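Local coordinates for protein formate dehydrogenase subunit beta (Desulfovibrio gigas, PDB 1H0H) that carries electrons through three [4Fe-4S] clusters as the electron-transfer subunit of a periplasmic formate dehydrogenase that reversibly oxidises formate to carbon dioxide, at residues T48-R53 / F67-C72; Q71-I76 / C120-P125; K81-M86 / E114-A119; G99-T104 / M134-M139. All blocks are in the same frame, centred on the assembly; numbering follows the deposited sequence.

Contact 1 (T48-R53 / F67-C72); sequences TYKLVR and FFPDQC. With SF4 (iron/sulfur cluster), chain M; SF4 (iron/sulfur cluster), chain N.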
# COMPACT_ATOMS: atom_id res chain seq x y z
N THR B 48 -21.40 -23.03 0.69
CA THR B 48 -20.03 -22.80 0.27
C THR B 48 -19.66 -23.80 -0.80
O THR B 48 -19.35 -24.95 -0.51
CB THR B 48 -19.13 -22.98 1.50
OG1 THR B 48 -19.60 -22.17 2.58
CG2 THR B 48 -17.72 -22.51 1.20
N TYR B 49 -19.66 -23.36 -2.06
CA TYR B 49 -19.45 -24.23 -3.18
C TYR B 49 -18.01 -24.23 -3.66
O TYR B 49 -17.60 -25.11 -4.39
CB TYR B 49 -20.26 -23.75 -4.36
CG TYR B 49 -21.73 -23.46 -4.17
CD1 TYR B 49 -22.47 -24.01 -3.11
CD2 TYR B 49 -22.39 -22.65 -5.08
CE1 TYR B 49 -23.82 -23.76 -2.98
CE2 TYR B 49 -23.73 -22.39 -4.95
CZ TYR B 49 -24.44 -22.94 -3.90
OH TYR B 49 -25.78 -22.65 -3.82
N LYS B 50 -17.26 -23.19 -3.28
CA LYS B 50 -15.89 -23.03 -3.75
C LYS B 50 -15.10 -22.84 -2.48
O LYS B 50 -15.42 -21.97 -1.66
CB LYS B 50 -15.80 -21.81 -4.69
CG LYS B 50 -14.43 -21.56 -5.33
CD LYS B 50 -14.01 -22.74 -6.26
CE LYS B 50 -12.92 -22.31 -7.22
NZ LYS B 50 -12.27 -23.46 -7.98
N LEU B 51 -14.13 -23.72 -2.28
CA LEU B 51 -13.36 -23.70 -1.06
C LEU B 51 -11.87 -23.82 -1.32
O LEU B 51 -11.40 -24.83 -1.85
CB LEU B 51 -13.83 -24.84 -0.16
CG LEU B 51 -13.16 -24.81 1.20
CD1 LEU B 51 -13.64 -23.62 2.01
CD2 LEU B 51 -13.43 -26.13 1.94
N VAL B 52 -11.11 -22.79 -0.96
CA VAL B 52 -9.68 -22.87 -1.16
C VAL B 52 -9.02 -23.66 -0.03
O VAL B 52 -8.93 -23.20 1.12
CB VAL B 52 -9.02 -21.47 -1.35
CG1 VAL B 52 -7.52 -21.62 -1.50
CG2 VAL B 52 -9.62 -20.76 -2.59
N ARG B 53 -8.60 -24.87 -0.36
CA ARG B 53 -7.99 -25.73 0.62
C ARG B 53 -6.51 -25.41 0.65
O ARG B 53 -5.94 -25.04 -0.37
CB ARG B 53 -8.24 -27.18 0.24
CG ARG B 53 -9.69 -27.60 0.35
CD ARG B 53 -9.91 -29.07 -0.01
NE ARG B 53 -11.32 -29.44 -0.13
CZ ARG B 53 -12.12 -29.64 0.91
NH1 ARG B 53 -11.67 -29.49 2.15
NH2 ARG B 53 -13.38 -30.00 0.70
N PHE B 67 -2.11 -25.47 -2.49
CA PHE B 67 -3.44 -24.91 -2.56
C PHE B 67 -4.32 -25.67 -3.57
O PHE B 67 -3.85 -26.05 -4.64
CB PHE B 67 -3.36 -23.44 -2.95
CG PHE B 67 -2.42 -22.62 -2.09
CD1 PHE B 67 -2.42 -22.75 -0.72
CD2 PHE B 67 -1.53 -21.73 -2.67
CE1 PHE B 67 -1.55 -22.01 0.07
CE2 PHE B 67 -0.65 -20.98 -1.88
CZ PHE B 67 -0.68 -21.10 -0.51
N PHE B 68 -5.59 -25.82 -3.24
CA PHE B 68 -6.57 -26.55 -4.05
C PHE B 68 -7.93 -25.85 -3.94
O PHE B 68 -8.62 -25.99 -2.93
CB PHE B 68 -6.67 -27.98 -3.50
CG PHE B 68 -7.24 -28.97 -4.45
CD1 PHE B 68 -6.42 -29.60 -5.40
CD2 PHE B 68 -8.56 -29.33 -4.38
CE1 PHE B 68 -6.96 -30.56 -6.29
CE2 PHE B 68 -9.09 -30.27 -5.27
CZ PHE B 68 -8.29 -30.88 -6.22
N PRO B 69 -8.31 -25.09 -4.96
CA PRO B 69 -9.60 -24.36 -4.94
C PRO B 69 -10.73 -25.30 -5.36
O PRO B 69 -11.17 -25.32 -6.51
CB PRO B 69 -9.41 -23.27 -6.00
CG PRO B 69 -8.26 -23.66 -6.81
CD PRO B 69 -7.54 -24.85 -6.17
N ASP B 70 -11.22 -26.04 -4.37
CA ASP B 70 -12.13 -27.15 -4.55
C ASP B 70 -13.55 -26.70 -4.93
O ASP B 70 -14.01 -25.64 -4.52
CB ASP B 70 -12.12 -27.96 -3.26
CG ASP B 70 -12.49 -29.38 -3.46
OD1 ASP B 70 -12.83 -29.77 -4.60
OD2 ASP B 70 -12.49 -30.18 -2.50
N GLN B 71 -14.20 -27.50 -5.76
CA GLN B 71 -15.57 -27.29 -6.19
C GLN B 71 -15.99 -28.60 -6.87
O GLN B 71 -15.16 -29.46 -7.17
CB GLN B 71 -15.67 -26.14 -7.20
CG GLN B 71 -14.91 -26.45 -8.48
CD GLN B 71 -15.01 -25.36 -9.57
OE1 GLN B 71 -14.08 -24.58 -9.77
NE2 GLN B 71 -16.13 -25.35 -10.30
N CYS B 72 -17.29 -28.73 -7.14
CA CYS B 72 -17.82 -29.89 -7.86
C CYS B 72 -17.03 -30.11 -9.17
O CYS B 72 -16.67 -29.14 -9.84
CB CYS B 72 -19.28 -29.64 -8.21
SG CYS B 72 -19.97 -30.84 -9.35
FE1 SF4 M . -19.62 -20.68 -10.33
FE2 SF4 M . -17.02 -21.22 -9.62
FE3 SF4 M . -18.97 -23.18 -9.41
FE4 SF4 M . -18.94 -21.03 -7.69
S1 SF4 M . -17.31 -22.66 -7.96
S2 SF4 M . -20.72 -21.94 -8.81
S3 SF4 M . -18.19 -19.36 -8.93
S4 SF4 M . -18.37 -22.24 -11.39
FE1 SF4 N . -19.76 -35.21 -6.89
FE2 SF4 N . -20.09 -32.95 -8.44
FE3 SF4 N . -19.34 -35.45 -9.61
FE4 SF4 N . -21.88 -35.13 -8.57
S1 SF4 N . -20.97 -34.02 -10.46
S2 SF4 N . -20.60 -36.87 -8.22
S3 SF4 N . -21.44 -33.69 -6.75
S4 SF4 N . -18.09 -34.10 -8.11
O HOH W 1 -19.31 -27.38 -5.15
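Lys50 NZ reaches across to the facing strand and is held by two oxygens. It donates to Pro69 O at 2.6 Å and to Gln71 OE1 at 2.8 Å. The Pro69 bond comes in from above the carbonyl plane, 40° out of it. The bend at chi2 (63°) turns the lysine chain along the Asp70 carbonyl toward these acceptors. Lys50 CB lies 3.7 Å from S1 of the chain M cluster, with Gln71 NE2 beside it.

On the face carrying Leu51 and Phe68, Arg53 NE makes a salt bridge to Asp70 OD2, 2.7 Å. OD2 offers its anti lone pair and lies in the guanidinium plane; the carboxylate is turned 62° from that plane. Asp43 takes NH2 of Arg53, and Arg73 the other oxygen of Asp70.

Backbone pairing positions these groups. Leu51 and Asp70 form one hydrogen-bonded pair, Arg53 and Phe68 the next. Between them Val52 CG2 packs on Pro69 CB at 4.2 Å. A water joins Tyr49 O to Cys72 N; Cys72 SG binds an iron of the chain N cluster. This is the open end of antiparallel beta hairpin 51-59/62-70; its Val52-Pro69 pair touches a third cluster, so this end borders all three.

Contact 2 (Q71-I76 / C120-P125); sequences QCRHCI and CPYDVP. With SF4 (iron/sulfur cluster), chain N; SF4 (iron/sulfur cluster), chain M.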
# COMPACT_ATOMS: atom_id res chain seq x y z
N GLN B 71 -14.20 -27.50 -5.76
CA GLN B 71 -15.57 -27.29 -6.19
C GLN B 71 -15.99 -28.60 -6.87
O GLN B 71 -15.16 -29.46 -7.17
CB GLN B 71 -15.67 -26.14 -7.20
CG GLN B 71 -14.91 -26.45 -8.48
CD GLN B 71 -15.01 -25.36 -9.57
OE1 GLN B 71 -14.08 -24.58 -9.77
NE2 GLN B 71 -16.13 -25.35 -10.30
N CYS B 72 -17.29 -28.73 -7.14
CA CYS B 72 -17.82 -29.89 -7.86
C CYS B 72 -17.03 -30.11 -9.17
O CYS B 72 -16.67 -29.14 -9.84
CB CYS B 72 -19.28 -29.64 -8.21
SG CYS B 72 -19.97 -30.84 -9.35
N ARG B 73 -16.81 -31.36 -9.54
CA ARG B 73 -16.03 -31.65 -10.75
C ARG B 73 -16.87 -31.68 -12.02
O ARG B 73 -16.34 -31.84 -13.09
CB ARG B 73 -15.37 -33.02 -10.63
CG ARG B 73 -14.54 -33.18 -9.37
CD ARG B 73 -13.30 -32.25 -9.27
NE ARG B 73 -12.41 -32.77 -8.24
CZ ARG B 73 -12.56 -32.53 -6.94
NH1 ARG B 73 -13.58 -31.77 -6.50
NH2 ARG B 73 -11.70 -33.05 -6.09
N HIS B 74 -18.18 -31.59 -11.86
CA HIS B 74 -19.11 -31.72 -12.97
C HIS B 74 -18.79 -32.95 -13.81
O HIS B 74 -18.51 -32.89 -15.01
CB HIS B 74 -19.20 -30.41 -13.77
CG HIS B 74 -19.84 -29.33 -12.98
ND1 HIS B 74 -21.21 -29.16 -12.93
CD2 HIS B 74 -19.31 -28.42 -12.12
CE1 HIS B 74 -21.50 -28.16 -12.11
NE2 HIS B 74 -20.36 -27.68 -11.62
N CYS B 75 -18.78 -34.08 -13.09
CA CYS B 75 -18.53 -35.40 -13.67
C CYS B 75 -19.26 -35.62 -14.98
O CYS B 75 -20.45 -35.31 -15.11
CB CYS B 75 -18.95 -36.47 -12.67
SG CYS B 75 -17.96 -36.47 -11.17
N ILE B 76 -18.55 -36.18 -15.95
CA ILE B 76 -19.14 -36.43 -17.25
C ILE B 76 -20.34 -37.38 -17.13
O ILE B 76 -21.37 -37.20 -17.79
CB ILE B 76 -18.06 -36.98 -18.19
CG1 ILE B 76 -17.07 -35.84 -18.51
CG2 ILE B 76 -18.68 -37.55 -19.48
CD1 ILE B 76 -15.81 -36.34 -19.14
N CYS B 120 -20.84 -39.44 -4.41
CA CYS B 120 -19.81 -38.52 -4.91
C CYS B 120 -18.40 -38.94 -4.48
O CYS B 120 -18.06 -38.90 -3.30
CB CYS B 120 -20.07 -37.11 -4.45
SG CYS B 120 -18.77 -35.99 -5.02
N PRO B 121 -17.58 -39.30 -5.44
CA PRO B 121 -16.21 -39.75 -5.16
C PRO B 121 -15.39 -38.62 -4.56
O PRO B 121 -14.38 -38.87 -3.91
CB PRO B 121 -15.66 -40.09 -6.54
CG PRO B 121 -16.86 -40.24 -7.41
CD PRO B 121 -17.88 -39.29 -6.88
N TYR B 122 -15.85 -37.40 -4.75
CA TYR B 122 -15.11 -36.23 -4.33
C TYR B 122 -15.66 -35.58 -3.06
O TYR B 122 -15.16 -34.54 -2.63
CB TYR B 122 -15.05 -35.22 -5.49
CG TYR B 122 -14.54 -35.88 -6.74
CD1 TYR B 122 -13.18 -36.13 -6.89
CD2 TYR B 122 -15.41 -36.32 -7.74
CE1 TYR B 122 -12.70 -36.75 -7.99
CE2 TYR B 122 -14.93 -36.97 -8.86
CZ TYR B 122 -13.57 -37.16 -8.97
OH TYR B 122 -13.05 -37.79 -10.06
N ASP B 123 -16.70 -36.17 -2.51
CA ASP B 123 -17.34 -35.71 -1.29
C ASP B 123 -17.74 -34.25 -1.36
O ASP B 123 -17.45 -33.48 -0.46
CB ASP B 123 -16.43 -35.96 -0.08
CG ASP B 123 -17.13 -35.71 1.21
OD1 ASP B 123 -18.36 -35.95 1.27
OD2 ASP B 123 -16.55 -35.23 2.21
N VAL B 124 -18.39 -33.87 -2.46
CA VAL B 124 -18.76 -32.49 -2.71
C VAL B 124 -20.14 -31.97 -2.23
O VAL B 124 -20.18 -30.92 -1.58
CB VAL B 124 -18.52 -32.12 -4.20
CG1 VAL B 124 -19.12 -30.75 -4.56
CG2 VAL B 124 -17.03 -32.16 -4.53
N PRO B 125 -21.24 -32.67 -2.50
CA PRO B 125 -22.60 -32.15 -2.18
C PRO B 125 -22.88 -31.97 -0.70
O PRO B 125 -22.43 -32.77 0.11
CB PRO B 125 -23.55 -33.24 -2.69
CG PRO B 125 -22.73 -34.29 -3.33
CD PRO B 125 -21.29 -34.01 -3.12
FE1 SF4 N . -19.76 -35.21 -6.89
FE2 SF4 N . -20.09 -32.95 -8.44
FE3 SF4 N . -19.34 -35.45 -9.61
FE4 SF4 N . -21.88 -35.13 -8.57
S1 SF4 N . -20.97 -34.02 -10.46
S2 SF4 N . -20.60 -36.87 -8.22
S3 SF4 N . -21.44 -33.69 -6.75
S4 SF4 N . -18.09 -34.10 -8.11
FE1 SF4 M . -19.62 -20.68 -10.33
FE2 SF4 M . -17.02 -21.22 -9.62
FE3 SF4 M . -18.97 -23.18 -9.41
FE4 SF4 M . -18.94 -21.03 -7.69
S1 SF4 M . -17.31 -22.66 -7.96
S2 SF4 M . -20.72 -21.94 -8.81
S3 SF4 M . -18.19 -19.36 -8.93
S4 SF4 M . -18.37 -22.24 -11.39
O HOH W 2 -12.91 -32.77 -3.57
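Arg73 NH2 donates to a water at 2.8 Å, and the same water lies 3.0 Å from Tyr122 O, linking the two residues. The guanidinium has further partners: NH1 makes a salt bridge to Asp70 and a weak bond to Gln71 O.

These partners probably fix the guanidinium beside the tyrosine. Arg73 CG sits over the centre of the Tyr122 ring in a CH-pi contact, 3.7 Å from the centroid. The chain bends at chi2 (-64°), which carries the guanidinium back over the CD1 side of the ring. There NH2 comes within 3.5 Å of Tyr122 CD1. The guanidinium and ring planes are 36° apart, so this is not a flat stack. Pro121 CB covers the opposite face of the ring near its rim. Cys75 SG meets the ring at its edge, 3.8 Å from Tyr122 CE2, a sulfur-aromatic contact. The phenol OH is hydrogen-bonded to Asp191.

Val124 packs on Cys72: CG1 is 3.6 Å from Cys72 CA and also touches Cys72 CB.

The cysteine sulfurs also accept backbone N-H groups. His74 N donates to Cys72 SG, and Val124 N to Cys120 SG at 3.3 Å. Such bonds would be expected to ease the negative charge on the thiolates and to influence cluster potential. A type I turn, Cys120 to Asp123, wraps the last of these sulfurs. Cys72, Cys75 and Cys120 each bind one iron of the chain N cluster. The Cys-x-x-Cys loop, Cys80 of helix 79-84 and the second loop's Cys-Pro make a four-cysteine [4Fe-4S] site of the dicluster ferredoxin domain.

Contact 3 (K81-M86 / E114-A119); sequences KATADM and ESVISA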
# COMPACT_ATOMS: atom_id res chain seq x y z
N LYS B 81 -26.19 -37.82 -9.56
CA LYS B 81 -27.46 -37.89 -10.30
C LYS B 81 -27.92 -39.31 -10.55
O LYS B 81 -29.13 -39.62 -10.49
CB LYS B 81 -27.37 -37.19 -11.64
CG LYS B 81 -28.73 -37.18 -12.40
CD LYS B 81 -28.66 -36.32 -13.65
CE LYS B 81 -29.77 -36.65 -14.64
NZ LYS B 81 -31.09 -36.51 -14.02
N ALA B 82 -26.99 -40.18 -10.90
CA ALA B 82 -27.35 -41.56 -11.19
C ALA B 82 -28.11 -42.18 -10.01
O ALA B 82 -29.04 -42.95 -10.19
CB ALA B 82 -26.10 -42.37 -11.52
N THR B 83 -27.69 -41.83 -8.80
CA THR B 83 -28.30 -42.31 -7.56
C THR B 83 -29.63 -41.63 -7.31
O THR B 83 -30.64 -42.27 -7.05
CB THR B 83 -27.35 -41.98 -6.41
OG1 THR B 83 -26.17 -42.79 -6.54
CG2 THR B 83 -27.96 -42.38 -5.07
N ALA B 84 -29.62 -40.31 -7.41
CA ALA B 84 -30.82 -39.53 -7.19
C ALA B 84 -31.92 -39.89 -8.17
O ALA B 84 -33.09 -39.88 -7.79
CB ALA B 84 -30.49 -38.03 -7.28
N ASP B 85 -31.55 -40.22 -9.41
CA ASP B 85 -32.48 -40.62 -10.48
C ASP B 85 -33.33 -41.86 -10.11
O ASP B 85 -34.42 -42.08 -10.64
CB ASP B 85 -31.71 -40.90 -11.77
CG ASP B 85 -31.37 -39.64 -12.55
OD1 ASP B 85 -31.80 -38.54 -12.16
OD2 ASP B 85 -30.68 -39.67 -13.60
N MET B 86 -32.84 -42.69 -9.21
CA MET B 86 -33.61 -43.85 -8.78
C MET B 86 -34.84 -43.44 -7.99
O MET B 86 -35.75 -44.23 -7.81
CB MET B 86 -32.78 -44.75 -7.89
CG MET B 86 -31.55 -45.19 -8.55
SD MET B 86 -31.92 -46.34 -9.85
CE MET B 86 -30.29 -46.86 -9.97
N GLU B 114 -28.57 -39.38 1.79
CA GLU B 114 -27.25 -39.84 2.19
C GLU B 114 -26.55 -40.58 1.07
O GLU B 114 -25.33 -40.44 0.89
CB GLU B 114 -27.31 -40.71 3.43
CG GLU B 114 -27.76 -39.98 4.67
CD GLU B 114 -27.87 -40.93 5.84
OE1 GLU B 114 -26.80 -41.39 6.29
OE2 GLU B 114 -29.00 -41.26 6.27
N SER B 115 -27.32 -41.35 0.32
CA SER B 115 -26.78 -42.17 -0.74
C SER B 115 -26.27 -41.28 -1.86
O SER B 115 -25.27 -41.60 -2.49
CB SER B 115 -27.85 -43.13 -1.29
OG SER B 115 -28.07 -44.22 -0.40
N VAL B 116 -26.94 -40.15 -2.06
CA VAL B 116 -26.54 -39.18 -3.09
C VAL B 116 -25.17 -38.61 -2.70
O VAL B 116 -24.25 -38.60 -3.51
CB VAL B 116 -27.60 -38.05 -3.23
CG1 VAL B 116 -27.14 -36.93 -4.21
CG2 VAL B 116 -28.91 -38.63 -3.69
N ILE B 117 -25.01 -38.21 -1.44
CA ILE B 117 -23.74 -37.64 -0.99
C ILE B 117 -22.63 -38.69 -1.03
O ILE B 117 -21.56 -38.40 -1.52
CB ILE B 117 -23.86 -37.00 0.41
CG1 ILE B 117 -24.89 -35.87 0.38
CG2 ILE B 117 -22.51 -36.43 0.91
CD1 ILE B 117 -25.12 -35.21 1.76
N SER B 118 -22.92 -39.91 -0.56
CA SER B 118 -21.88 -40.95 -0.58
C SER B 118 -21.48 -41.37 -2.00
O SER B 118 -20.39 -41.87 -2.19
CB SER B 118 -22.23 -42.20 0.24
OG SER B 118 -23.41 -42.82 -0.22
N ALA B 119 -22.37 -41.20 -2.98
CA ALA B 119 -22.04 -41.56 -4.38
C ALA B 119 -20.97 -40.64 -4.96
O ALA B 119 -20.31 -40.98 -5.93
CB ALA B 119 -23.28 -41.50 -5.27
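Thr83 packs against helix 113-119 with both branches, and they do different work. OG1 meets Ala119 CB at 3.4 Å. It is also hydrogen-bonded to Pro79 O, one turn back in its own helix, so the hydroxyl is satisfied where it faces the methyl group. CG2, anti to the backbone N, lies against the turn before Ala119, 3.8 Å from Ser115 C and 4.1 Å from Val116 CG2. The backbones come near here, with Thr83 CA and Val116 CA 5.7 Å apart.

On the buried side Ala84 CB packs against Val116 CG2 at 4.0 Å. Ile92 of the strand 92-94 touches both of these residues, and Met134 also packs on Val116.

Toward solvent the contact thins. The side chain of Ser115 meets Thr83 CG2 through CB, at 3.9 Å, while its hydroxyl turns to Asp112.

No hydrogen bond or salt bridge crosses between the segments. Small residues and methyl groups therefore join the two helices by van der Waals packing, and the hydroxyls of Thr83 and Ser115 find partners, Pro79 O and Asp112, on or next to their own helices.

Contact 4 (G99-T104 / M134-M139); sequences GCVLFT and MAKCDM. With SF4 (iron/sulfur cluster), chain M; SF4 (iron/sulfur cluster), chain N.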
# COMPACT_ATOMS: atom_id res chain seq x y z
N GLY B 99 -23.01 -29.31 -19.87
CA GLY B 99 -22.42 -30.37 -19.09
C GLY B 99 -22.63 -30.10 -17.61
O GLY B 99 -22.18 -30.88 -16.76
N CYS B 100 -23.32 -29.01 -17.28
CA CYS B 100 -23.52 -28.69 -15.87
C CYS B 100 -24.36 -29.73 -15.16
O CYS B 100 -25.37 -30.19 -15.68
CB CYS B 100 -24.17 -27.31 -15.67
SG CYS B 100 -24.64 -26.98 -13.93
N VAL B 101 -23.94 -30.08 -13.94
CA VAL B 101 -24.68 -30.98 -13.08
C VAL B 101 -25.31 -30.06 -12.06
O VAL B 101 -24.63 -29.46 -11.24
CB VAL B 101 -23.74 -32.01 -12.42
CG1 VAL B 101 -24.49 -32.85 -11.40
CG2 VAL B 101 -23.10 -32.91 -13.51
N LEU B 102 -26.62 -29.91 -12.15
CA LEU B 102 -27.30 -28.91 -11.38
C LEU B 102 -28.18 -29.47 -10.27
O LEU B 102 -29.20 -30.09 -10.54
CB LEU B 102 -28.12 -28.05 -12.34
CG LEU B 102 -28.99 -26.93 -11.76
CD1 LEU B 102 -28.15 -25.91 -10.99
CD2 LEU B 102 -29.73 -26.25 -12.89
N PHE B 103 -27.77 -29.28 -9.02
CA PHE B 103 -28.64 -29.67 -7.92
C PHE B 103 -29.72 -28.61 -7.85
O PHE B 103 -29.43 -27.41 -7.81
CB PHE B 103 -27.92 -29.68 -6.57
CG PHE B 103 -27.24 -30.98 -6.23
CD1 PHE B 103 -26.54 -31.69 -7.18
CD2 PHE B 103 -27.27 -31.45 -4.93
CE1 PHE B 103 -25.88 -32.84 -6.84
CE2 PHE B 103 -26.61 -32.61 -4.58
CZ PHE B 103 -25.92 -33.31 -5.52
N THR B 104 -30.96 -29.04 -7.82
CA THR B 104 -32.07 -28.12 -7.70
C THR B 104 -32.69 -28.23 -6.31
O THR B 104 -32.41 -29.16 -5.57
CB THR B 104 -33.15 -28.43 -8.78
OG1 THR B 104 -33.84 -29.66 -8.45
CG2 THR B 104 -32.53 -28.75 -10.10
N MET B 134 -30.16 -30.06 -0.89
CA MET B 134 -28.72 -30.05 -1.10
C MET B 134 -28.28 -29.04 -2.16
O MET B 134 -29.02 -28.74 -3.09
CB MET B 134 -28.24 -31.45 -1.47
CG MET B 134 -28.35 -32.48 -0.32
SD MET B 134 -27.90 -34.15 -0.86
CE MET B 134 -29.20 -34.46 -2.04
N ALA B 135 -27.06 -28.52 -2.04
CA ALA B 135 -26.55 -27.58 -3.03
C ALA B 135 -25.05 -27.75 -3.17
O ALA B 135 -24.42 -28.40 -2.34
CB ALA B 135 -26.93 -26.12 -2.67
N LYS B 136 -24.50 -27.17 -4.24
CA LYS B 136 -23.09 -27.25 -4.59
C LYS B 136 -22.92 -26.32 -5.78
O LYS B 136 -23.88 -25.66 -6.21
CB LYS B 136 -22.72 -28.69 -5.00
CG LYS B 136 -23.44 -29.14 -6.26
CD LYS B 136 -22.89 -30.48 -6.82
CE LYS B 136 -23.39 -30.74 -8.28
NZ LYS B 136 -22.86 -29.65 -9.23
N CYS B 137 -21.69 -26.22 -6.30
CA CYS B 137 -21.37 -25.44 -7.48
C CYS B 137 -22.37 -25.68 -8.61
O CYS B 137 -22.67 -26.84 -8.95
CB CYS B 137 -19.98 -25.87 -7.96
SG CYS B 137 -19.48 -25.32 -9.58
N ASP B 138 -22.91 -24.60 -9.18
CA ASP B 138 -23.82 -24.74 -10.31
C ASP B 138 -23.18 -24.33 -11.64
O ASP B 138 -23.87 -23.97 -12.61
CB ASP B 138 -25.13 -23.99 -10.07
CG ASP B 138 -24.96 -22.47 -10.09
OD1 ASP B 138 -23.83 -21.97 -10.20
OD2 ASP B 138 -25.95 -21.71 -9.98
N MET B 139 -21.85 -24.38 -11.67
CA MET B 139 -21.07 -23.97 -12.85
C MET B 139 -21.44 -22.54 -13.27
O MET B 139 -21.24 -22.18 -14.43
CB MET B 139 -21.32 -24.96 -14.03
CG MET B 139 -20.18 -25.07 -15.04
SD MET B 139 -20.51 -26.00 -16.58
CE MET B 139 -19.97 -27.63 -16.17
FE1 SF4 M . -19.62 -20.68 -10.33
FE2 SF4 M . -17.02 -21.22 -9.62
FE3 SF4 M . -18.97 -23.18 -9.41
FE4 SF4 M . -18.94 -21.03 -7.69
S1 SF4 M . -17.31 -22.66 -7.96
S2 SF4 M . -20.72 -21.94 -8.81
S3 SF4 M . -18.19 -19.36 -8.93
S4 SF4 M . -18.37 -22.24 -11.39
FE1 SF4 N . -19.76 -35.21 -6.89
FE2 SF4 N . -20.09 -32.95 -8.44
FE3 SF4 N . -19.34 -35.45 -9.61
FE4 SF4 N . -21.88 -35.13 -8.57
S1 SF4 N . -20.97 -34.02 -10.46
S2 SF4 N . -20.60 -36.87 -8.22
S3 SF4 N . -21.44 -33.69 -6.75
S4 SF4 N . -18.09 -34.10 -8.11
O HOH W 3 -25.69 -27.26 -8.48
O HOH W 4 -27.01 -26.47 -6.17
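Two [4Fe-4S] pockets meet at this contact: Val101 and Lys136 line the chain N cluster, while Cys137, Asp138 and Met139 line the chain M cluster. Lys136 is the main link. Its NZ donates to Val101 O at 2.7 Å and to Cys137 O at 2.8 Å, the latter nearly along the C=O axis. A turn at chi4 (63°) brings the ammonium to these two carbonyls. Lys136 CD lies 3.5 Å from S3 of the chain N cluster. The ammonium, near the cluster and Cys72 SG, may make the reduced state more favourable.

The aliphatic part of the lysine crosses one face of the Phe103 ring at about a right angle. Lys136 CE is 3.5 Å from Phe103 CD1, and CD makes a CH-pi contact over the face. Met134 CB comes to the ring edge, 3.6 Å from Phe103 CD2.

Farther along, Leu102 CD1 lies beside Asp138 CB, 3.7 Å away. Cys100 packs its SG on Met139 CB, and Met139 CE folds back to Cys100 CA. Cys137 SG binds iron of the chain M cluster and accepts Met139 N. One water links Phe103 N with Cys137 O, another Phe103 O with Lys136 N.

Strand 92-94 pairs with strand 101-103 and also touches Val101 and Phe103. Helix 113-119 packs on Phe103 and Met134, helix 79-84 on Val101 and Phe103, and strand 126-127 pairs with strand 134-135.

Contacts 1, 2 and 4 all touch the chain M and chain N clusters; Val52 and Pro69 of contact 1 also touch the third. Contact 3 lies farther out. Contacts 1 and 2 share Gln71 and Cys72, with centres 11 Å apart. Contact 4 joins both: Lys136 NZ is 3.1 Å from Cys72 SG, and Gln71 NE2 is 3.4 Å from Cys137 SG. His74 ND1 also probably bonds to Val101 N, at 3.1 Å. The Gln71-Cys72 corner thus lies between the chain M and chain N clusters. Contact 3 is nested in the loop closed by contact 2 and crosses contact 4 along the chain. Its Val116 CG1 meets Phe103 CZ of contact 4 at 4.0 Å, while contact 1 stays about 9 Å away at nearest atoms.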